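Local coordinates for YchF GTP-binding protein (Schizosaccharomyces pombe, PDB 1NI3) that hydrolyses ATP, and GTP less efficiently, with magnesium as cofactor, and negatively regulates the G2/M transition of the cell cycle, at residues Lys33-Arg38 and Met265-Glu270; Ile228-Met233 and Pro295-Thr300. All blocks are in the same frame, centred on the assembly; numbering follows the deposited sequence.

Contact 1 (Lys33-Arg38 and Met265-Glu270); sequences KSTFFR and MSVAFE. With SO4 (sulfate ion), chain B.
The Phe36 ring is met obliquely by Met265, a selenomethionine, and by Val267. Met265 SE stands 4.4 Å from the centroid of the Phe36 ring, 32° off its normal, a Met-aromatic contact, and its methyl CE lies 3.9 Å from Phe36 CE1. With CG anti to the backbone N (chi1 178°), Phe36 brings its ring atoms CD1 and CE1 alongside this selenium and methyl. Val267 comes in at about a right angle, CG2 sitting 3.8 Å from Phe36 CB while its other branch, CG1, reaches the backbone at Phe36 N and brushes Thr35 CB. With an alanine here instead of Phe36, the CB contact to Val267 CG2 could remain, but the end of Met265 would probably lose the ring it rests against, leaving a gap between it and the helix.

The N-terminal end of the same helix follows the P-loop and holds a sulfate. Ser34 N points almost straight at sulfate O2 (2.9 Å, 172°), and the curled Lys33 chain brings NZ to 3.0 Å from sulfate O1; backbone amides of Asn30, Val31 and Gly32 add to the grip. The anion, probably from crystallisation, lies where a nucleotide phosphate would be expected: Lys33, Ser34 and Thr35 are predicted to bind ATP and Ser34, by similarity, magnesium. Ser266 N-caps helix 267-273, its OG accepting from Phe269 N at 3.1 Å. Helix 33-42 thus rests its apolar side against strand 262-265 and helix 267-273, with Leu230 of strand 227-232 and Ile297 of helix 294-304 also touching Phe36.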
ATOM      1  N   LYS A  33      13.762  -0.932  10.350  1.00 44.37           N
ATOM      2  CA  LYS A  33      12.416  -0.397  10.396  1.00 43.32           C
ATOM      3  C   LYS A  33      12.334   1.050  10.847  1.00 44.22           C
ATOM      4  O   LYS A  33      11.724   1.876  10.181  1.00 45.66           O
ATOM      5  CB  LYS A  33      11.535  -1.261  11.308  1.00 42.07           C
ATOM      6  CG  LYS A  33      11.243  -2.661  10.792  1.00 46.34           C
ATOM      7  CD  LYS A  33      10.128  -3.333  11.603  1.00 48.64           C
ATOM      8  CE  LYS A  33      10.542  -3.615  13.047  1.00 47.84           C
ATOM      9  NZ  LYS A  33      11.420  -4.816  13.158  1.00 48.41           N
ATOM     10  N   SER A  34      12.944   1.356  11.980  1.00 46.82           N
ATOM     11  CA  SER A  34      12.894   2.715  12.503  1.00 49.98           C
ATOM     12  C   SER A  34      13.701   3.679  11.675  1.00 49.28           C
ATOM     13  O   SER A  34      13.288   4.819  11.453  1.00 51.04           O
ATOM     14  CB  SER A  34      13.403   2.750  13.939  1.00 56.21           C
ATOM     15  OG  SER A  34      12.544   2.002  14.792  1.00 65.30           O
ATOM     16  N   THR A  35      14.867   3.234  11.232  1.00 47.80           N
ATOM     17  CA  THR A  35      15.716   4.086  10.416  1.00 48.02           C
ATOM     18  C   THR A  35      15.092   4.297   9.042  1.00 46.41           C
ATOM     19  O   THR A  35      15.272   5.360   8.455  1.00 46.90           O
ATOM     20  CB  THR A  35      17.114   3.483  10.263  1.00 48.08           C
ATOM     21  OG1 THR A  35      17.049   2.073  10.524  1.00 48.52           O
ATOM     22  CG2 THR A  35      18.075   4.138  11.241  1.00 49.51           C
ATOM     23  N   PHE A  36      14.356   3.298   8.547  1.00 44.63           N
ATOM     24  CA  PHE A  36      13.695   3.394   7.253  1.00 41.63           C
ATOM     25  C   PHE A  36      12.595   4.427   7.341  1.00 42.15           C
ATOM     26  O   PHE A  36      12.438   5.262   6.446  1.00 42.96           O
ATOM     27  CB  PHE A  36      13.093   2.047   6.842  1.00 38.66           C
ATOM     28  CG  PHE A  36      12.357   2.100   5.527  1.00 35.24           C
ATOM     29  CD1 PHE A  36      12.972   2.634   4.396  1.00 34.77           C
ATOM     30  CD2 PHE A  36      11.044   1.636   5.416  1.00 34.14           C
ATOM     31  CE1 PHE A  36      12.275   2.729   3.168  1.00 33.90           C
ATOM     32  CE2 PHE A  36      10.334   1.721   4.196  1.00 30.81           C
ATOM     33  CZ  PHE A  36      10.953   2.261   3.072  1.00 29.84           C
ATOM     34  N   PHE A  37      11.838   4.362   8.428  1.00 40.54           N
ATOM     35  CA  PHE A  37      10.748   5.299   8.648  1.00 40.73           C
ATOM     36  C   PHE A  37      11.272   6.730   8.771  1.00 43.79           C
ATOM     37  O   PHE A  37      10.840   7.625   8.038  1.00 43.30           O
ATOM     38  CB  PHE A  37       9.989   4.940   9.919  1.00 35.12           C
ATOM     39  CG  PHE A  37       8.786   5.782  10.149  1.00 30.45           C
ATOM     40  CD1 PHE A  37       7.602   5.520   9.474  1.00 33.04           C
ATOM     41  CD2 PHE A  37       8.844   6.869  11.001  1.00 27.89           C
ATOM     42  CE1 PHE A  37       6.485   6.337   9.651  1.00 35.14           C
ATOM     43  CE2 PHE A  37       7.739   7.689  11.185  1.00 28.55           C
ATOM     44  CZ  PHE A  37       6.559   7.422  10.506  1.00 33.24           C
ATOM     45  N   ARG A  38      12.213   6.940   9.689  1.00 46.48           N
ATOM     46  CA  ARG A  38      12.777   8.270   9.878  1.00 49.41           C
ATOM     47  C   ARG A  38      13.305   8.811   8.552  1.00 45.53           C
ATOM     48  O   ARG A  38      13.263  10.014   8.302  1.00 45.23           O
ATOM     49  CB  ARG A  38      13.895   8.242  10.929  1.00 55.40           C
ATOM     50  CG  ARG A  38      14.334   9.638  11.392  1.00 64.80           C
ATOM     51  CD  ARG A  38      15.617   9.606  12.214  1.00 70.17           C
ATOM     52  NE  ARG A  38      15.427   8.952  13.505  1.00 78.57           N
ATOM     53  CZ  ARG A  38      14.788   9.497  14.538  1.00 82.21           C
ATOM     54  NH1 ARG A  38      14.274  10.717  14.436  1.00 85.38           N
ATOM     55  NH2 ARG A  38      14.662   8.825  15.676  1.00 84.08           N
HETATM   56  N   MSE A 265      16.831  -2.717  -1.523  1.00 49.21           N
HETATM   57  CA  MSE A 265      17.121  -1.339  -1.143  1.00 47.73           C
HETATM   58  C   MSE A 265      18.250  -1.254  -0.123  1.00 47.00           C
HETATM   59  O   MSE A 265      18.881  -2.246   0.210  1.00 47.38           O
HETATM   60  CB  MSE A 265      15.892  -0.761  -0.490  1.00 50.91           C
HETATM   61  CG  MSE A 265      15.647  -1.377   0.868  1.00 57.59           C
HETATM   62 SE   MSE A 265      14.458  -0.223   1.855  1.00 70.18          SE
HETATM   63  CE  MSE A 265      15.649   1.328   1.875  1.00 68.53           C
ATOM     64  N   SER A 266      18.456  -0.052   0.395  1.00 45.57           N
ATOM     65  CA  SER A 266      19.470   0.200   1.400  1.00 43.48           C
ATOM     66  C   SER A 266      19.085   1.407   2.261  1.00 40.70           C
ATOM     67  O   SER A 266      19.385   2.550   1.915  1.00 41.79           O
ATOM     68  CB  SER A 266      20.825   0.444   0.734  1.00 45.32           C
ATOM     69  OG  SER A 266      21.752   1.004   1.668  1.00 45.63           O
ATOM     70  N   VAL A 267      18.399   1.139   3.368  1.00 37.61           N
ATOM     71  CA  VAL A 267      17.958   2.179   4.291  1.00 36.69           C
ATOM     72  C   VAL A 267      19.093   3.135   4.636  1.00 37.93           C
ATOM     73  O   VAL A 267      18.877   4.337   4.875  1.00 34.97           O
ATOM     74  CB  VAL A 267      17.458   1.572   5.600  1.00 37.45           C
ATOM     75  CG1 VAL A 267      17.089   2.674   6.592  1.00 38.82           C
ATOM     76  CG2 VAL A 267      16.266   0.671   5.325  1.00 35.42           C
ATOM     77  N   ALA A 268      20.303   2.586   4.662  1.00 37.74           N
ATOM     78  CA  ALA A 268      21.510   3.340   4.967  1.00 36.15           C
ATOM     79  C   ALA A 268      21.729   4.390   3.910  1.00 36.79           C
ATOM     80  O   ALA A 268      22.006   5.550   4.213  1.00 36.71           O
ATOM     81  CB  ALA A 268      22.699   2.381   4.993  1.00 38.15           C
ATOM     82  N   PHE A 269      21.597   3.956   2.661  1.00 37.45           N
ATOM     83  CA  PHE A 269      21.790   4.828   1.510  1.00 36.52           C
ATOM     84  C   PHE A 269      20.669   5.835   1.389  1.00 37.22           C
ATOM     85  O   PHE A 269      20.921   7.023   1.162  1.00 36.84           O
ATOM     86  CB  PHE A 269      21.820   4.025   0.210  1.00 37.91           C
ATOM     87  CG  PHE A 269      21.960   4.887  -1.012  1.00 38.82           C
ATOM     88  CD1 PHE A 269      23.113   5.628  -1.212  1.00 40.77           C
ATOM     89  CD2 PHE A 269      20.929   5.002  -1.936  1.00 39.31           C
ATOM     90  CE1 PHE A 269      23.220   6.506  -2.294  1.00 41.09           C
ATOM     91  CE2 PHE A 269      21.030   5.879  -3.022  1.00 39.85           C
ATOM     92  CZ  PHE A 269      22.180   6.621  -3.207  1.00 40.26           C
ATOM     93  N   GLU A 270      19.429   5.358   1.503  1.00 36.21           N
ATOM     94  CA  GLU A 270      18.289   6.253   1.397  1.00 39.06           C
ATOM     95  C   GLU A 270      18.514   7.370   2.399  1.00 41.74           C
ATOM     96  O   GLU A 270      18.469   8.550   2.050  1.00 43.43           O
ATOM     97  CB  GLU A 270      16.984   5.515   1.697  1.00 38.27           C
ATOM     98  CG  GLU A 270      16.541   4.500   0.643  1.00 39.32           C
ATOM     99  CD  GLU A 270      16.340   5.111  -0.735  1.00 40.31           C
ATOM    100  OE1 GLU A 270      15.754   6.214  -0.835  1.00 40.12           O
ATOM    101  OE2 GLU A 270      16.751   4.468  -1.723  1.00 39.36           O
TER
HETATM  102  S   SO4 B 393      14.629  -2.113  13.633  1.00 59.64           S
HETATM  103  O1  SO4 B 393      13.772  -2.979  12.802  1.00 54.39           O
HETATM  104  O2  SO4 B 393      14.158  -0.713  13.552  1.00 52.20           O
HETATM  105  O3  SO4 B 393      16.026  -2.205  13.164  1.00 51.48           O
HETATM  106  O4  SO4 B 393      14.559  -2.559  15.038  1.00 61.73           O

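Contact 2 (Ile228-Met233 and Pro295-Thr300); sequences IYLVNM and PKIIVT
Thr300 grips one carbonyl twice while its methyl faces the strand: Lys296 O accepts from Thr300 OG1 at 2.7 Å and from Thr300 N at 2.9 Å, the second being the ordinary helical bond. The hydroxyl approaches from above the carbonyl plane, 42° out of it, off the lone pairs. The setting is the mixed sheet of the P-loop NTPase (G-domain) fold, in which strand 227-232 has parallel neighbours and helix 294-304 packs against it.

The same rotation of Thr300 carries its other branch to the strand. CG2 lies anti to the backbone N while OG1 sits beside it (chi1 -49°), and the methyl meets Ile228 CD1 at 3.7 Å. That same Ile228 CD1 also lies against Thr300 O, so the end of the isoleucine touches both methyl and backbone. No hydrogen bond crosses between the segments; the joint is apolar and buried, apart from Thr300, which is partly exposed.

Strand 227-232 is held by backbone bonds to strands 118-124 and 262-265, while Tyr120 OH bonds to Ile297 O and so ties the helix to the sheet. At the strand's end, Asn232 links Val31 O to Val267 N through its amide. It begins the sequence NMSE, this protein's version of the NxxE that in this subfamily replaces the NKxD motif of other GTPases, and Met233 is a predicted ATP-binding residue. One turn before Thr300, Ile297 CG1 lies 3.6 Å from one methyl of Leu230, CD2, and the other, CD1, is 4.0 Å from Ile297 CD1.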
ATOM      1  N   ILE A 228       4.606  -6.123   0.499  1.00 41.08           N
ATOM      2  CA  ILE A 228       5.668  -5.661  -0.378  1.00 42.05           C
ATOM      3  C   ILE A 228       6.980  -5.830   0.365  1.00 43.92           C
ATOM      4  O   ILE A 228       7.198  -5.176   1.391  1.00 46.30           O
ATOM      5  CB  ILE A 228       5.473  -4.179  -0.742  1.00 41.14           C
ATOM      6  CG1 ILE A 228       4.144  -3.990  -1.490  1.00 36.95           C
ATOM      7  CG2 ILE A 228       6.652  -3.705  -1.562  1.00 38.68           C
ATOM      8  CD1 ILE A 228       3.713  -2.529  -1.632  1.00 31.67           C
ATOM      9  N   TYR A 229       7.854  -6.694  -0.147  1.00 42.69           N
ATOM     10  CA  TYR A 229       9.141  -6.948   0.505  1.00 42.02           C
ATOM     11  C   TYR A 229      10.243  -5.945   0.212  1.00 42.85           C
ATOM     12  O   TYR A 229      10.605  -5.714  -0.938  1.00 46.05           O
ATOM     13  CB  TYR A 229       9.658  -8.338   0.141  1.00 40.39           C
ATOM     14  CG  TYR A 229       8.802  -9.446   0.683  1.00 44.34           C
ATOM     15  CD1 TYR A 229       7.837 -10.053  -0.110  1.00 46.16           C
ATOM     16  CD2 TYR A 229       8.929  -9.864   2.004  1.00 45.27           C
ATOM     17  CE1 TYR A 229       7.014 -11.055   0.397  1.00 51.07           C
ATOM     18  CE2 TYR A 229       8.115 -10.859   2.524  1.00 48.61           C
ATOM     19  CZ  TYR A 229       7.159 -11.455   1.721  1.00 51.22           C
ATOM     20  OH  TYR A 229       6.360 -12.448   2.240  1.00 55.01           O
ATOM     21  N   LEU A 230      10.787  -5.364   1.271  1.00 42.53           N
ATOM     22  CA  LEU A 230      11.875  -4.418   1.126  1.00 42.04           C
ATOM     23  C   LEU A 230      13.145  -5.073   1.666  1.00 43.67           C
ATOM     24  O   LEU A 230      13.348  -5.117   2.881  1.00 45.95           O
ATOM     25  CB  LEU A 230      11.578  -3.132   1.896  1.00 39.88           C
ATOM     26  CG  LEU A 230      10.342  -2.328   1.497  1.00 38.30           C
ATOM     27  CD1 LEU A 230      10.289  -1.059   2.335  1.00 33.81           C
ATOM     28  CD2 LEU A 230      10.381  -1.976   0.014  1.00 36.60           C
ATOM     29  N   VAL A 231      13.980  -5.601   0.767  1.00 43.17           N
ATOM     30  CA  VAL A 231      15.233  -6.252   1.166  1.00 41.82           C
ATOM     31  C   VAL A 231      16.291  -5.201   1.466  1.00 43.90           C
ATOM     32  O   VAL A 231      16.956  -4.724   0.559  1.00 44.21           O
ATOM     33  CB  VAL A 231      15.801  -7.167   0.066  1.00 38.37           C
ATOM     34  CG1 VAL A 231      17.071  -7.849   0.580  1.00 36.46           C
ATOM     35  CG2 VAL A 231      14.788  -8.208  -0.344  1.00 38.08           C
ATOM     36  N   ASN A 232      16.453  -4.864   2.744  1.00 46.78           N
ATOM     37  CA  ASN A 232      17.411  -3.853   3.165  1.00 45.43           C
ATOM     38  C   ASN A 232      18.831  -4.395   3.261  1.00 47.47           C
ATOM     39  O   ASN A 232      19.101  -5.278   4.062  1.00 47.91           O
ATOM     40  CB  ASN A 232      16.993  -3.276   4.526  1.00 44.63           C
ATOM     41  CG  ASN A 232      17.921  -2.188   5.002  1.00 45.54           C
ATOM     42  OD1 ASN A 232      18.408  -1.395   4.204  1.00 50.70           O
ATOM     43  ND2 ASN A 232      18.153  -2.123   6.309  1.00 42.14           N
HETATM   44  N   MSE A 233      19.733  -3.866   2.437  1.00 51.39           N
HETATM   45  CA  MSE A 233      21.136  -4.267   2.447  1.00 53.58           C
HETATM   46  C   MSE A 233      22.024  -3.019   2.594  1.00 53.67           C
HETATM   47  O   MSE A 233      21.522  -1.897   2.593  1.00 52.33           O
HETATM   48  CB  MSE A 233      21.445  -4.975   1.155  1.00 56.76           C
HETATM   49  CG  MSE A 233      21.311  -4.087  -0.042  1.00 62.95           C
HETATM   50 SE   MSE A 233      21.472  -5.164  -1.654  1.00 68.85          SE
HETATM   51  CE  MSE A 233      20.216  -4.557  -2.820  1.00 69.07           C
ATOM     52  N   PRO A 295      10.713   6.504  -4.434  1.00 34.82           N
ATOM     53  CA  PRO A 295       9.672   6.626  -5.451  1.00 30.37           C
ATOM     54  C   PRO A 295       9.110   5.259  -5.780  1.00 28.73           C
ATOM     55  O   PRO A 295       7.928   5.031  -5.603  1.00 29.73           O
ATOM     56  CB  PRO A 295      10.403   7.287  -6.605  1.00 30.71           C
ATOM     57  CG  PRO A 295      11.819   6.807  -6.419  1.00 33.52           C
ATOM     58  CD  PRO A 295      12.011   6.975  -4.954  1.00 31.76           C
ATOM     59  N   LYS A 296       9.953   4.343  -6.236  1.00 27.19           N
ATOM     60  CA  LYS A 296       9.484   3.002  -6.560  1.00 29.39           C
ATOM     61  C   LYS A 296       8.707   2.400  -5.396  1.00 32.77           C
ATOM     62  O   LYS A 296       7.589   1.917  -5.588  1.00 36.45           O
ATOM     63  CB  LYS A 296      10.649   2.080  -6.880  1.00 32.38           C
ATOM     64  CG  LYS A 296      10.271   0.618  -7.014  1.00 32.82           C
ATOM     65  CD  LYS A 296       9.422   0.385  -8.253  1.00 42.66           C
ATOM     66  CE  LYS A 296       9.271  -1.105  -8.597  1.00 46.92           C
ATOM     67  NZ  LYS A 296      10.545  -1.768  -9.064  1.00 46.64           N
ATOM     68  N   ILE A 297       9.279   2.410  -4.192  1.00 31.68           N
ATOM     69  CA  ILE A 297       8.561   1.846  -3.053  1.00 32.33           C
ATOM     70  C   ILE A 297       7.163   2.458  -2.929  1.00 32.88           C
ATOM     71  O   ILE A 297       6.161   1.743  -3.032  1.00 28.97           O
ATOM     72  CB  ILE A 297       9.337   2.062  -1.747  1.00 34.21           C
ATOM     73  CG1 ILE A 297      10.597   1.183  -1.733  1.00 34.91           C
ATOM     74  CG2 ILE A 297       8.452   1.720  -0.545  1.00 31.75           C
ATOM     75  CD1 ILE A 297      11.518   1.430  -0.587  1.00 34.03           C
ATOM     76  N   ILE A 298       7.088   3.767  -2.702  1.00 31.20           N
ATOM     77  CA  ILE A 298       5.788   4.404  -2.562  1.00 31.75           C
ATOM     78  C   ILE A 298       4.796   4.081  -3.673  1.00 30.54           C
ATOM     79  O   ILE A 298       3.634   3.757  -3.408  1.00 27.22           O
ATOM     80  CB  ILE A 298       5.924   5.943  -2.425  1.00 33.92           C
ATOM     81  CG1 ILE A 298       6.281   6.297  -0.980  1.00 37.45           C
ATOM     82  CG2 ILE A 298       4.613   6.644  -2.776  1.00 36.59           C
ATOM     83  CD1 ILE A 298       7.653   5.870  -0.594  1.00 43.82           C
ATOM     84  N   VAL A 299       5.238   4.152  -4.918  1.00 31.75           N
ATOM     85  CA  VAL A 299       4.316   3.854  -6.003  1.00 30.78           C
ATOM     86  C   VAL A 299       3.780   2.450  -5.817  1.00 31.34           C
ATOM     87  O   VAL A 299       2.562   2.238  -5.849  1.00 32.50           O
ATOM     88  CB  VAL A 299       4.985   3.914  -7.359  1.00 28.50           C
ATOM     89  CG1 VAL A 299       4.034   3.410  -8.408  1.00 29.29           C
ATOM     90  CG2 VAL A 299       5.401   5.338  -7.669  1.00 29.36           C
ATOM     91  N   THR A 300       4.680   1.489  -5.626  1.00 31.15           N
ATOM     92  CA  THR A 300       4.247   0.115  -5.443  1.00 33.88           C
ATOM     93  C   THR A 300       3.186   0.010  -4.348  1.00 34.33           C
ATOM     94  O   THR A 300       2.226  -0.756  -4.470  1.00 30.00           O
ATOM     95  CB  THR A 300       5.423  -0.783  -5.069  1.00 36.65           C
ATOM     96  OG1 THR A 300       6.516  -0.565  -5.972  1.00 37.49           O
ATOM     97  CG2 THR A 300       5.008  -2.243  -5.133  1.00 37.76           C
TER

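Overall arrangement
The centres of contacts 1 and 2 are about 11 Å apart, and their segments alternate along the chain: 33-38, 228-233, 265-270, 295-300. Both draw on the same sheet, where strands 227-232 and 262-265 run side by side in parallel, and helices 33-42 and 294-304 meet over it. A backbone link joins the two as well, Met265 O lying 2.9 Å from Met233 N, a probable hydrogen bond. The P-loop helix and the strand end before the predicted ATP-binding Met233 therefore pack together, consistent with a shared nucleotide pocket.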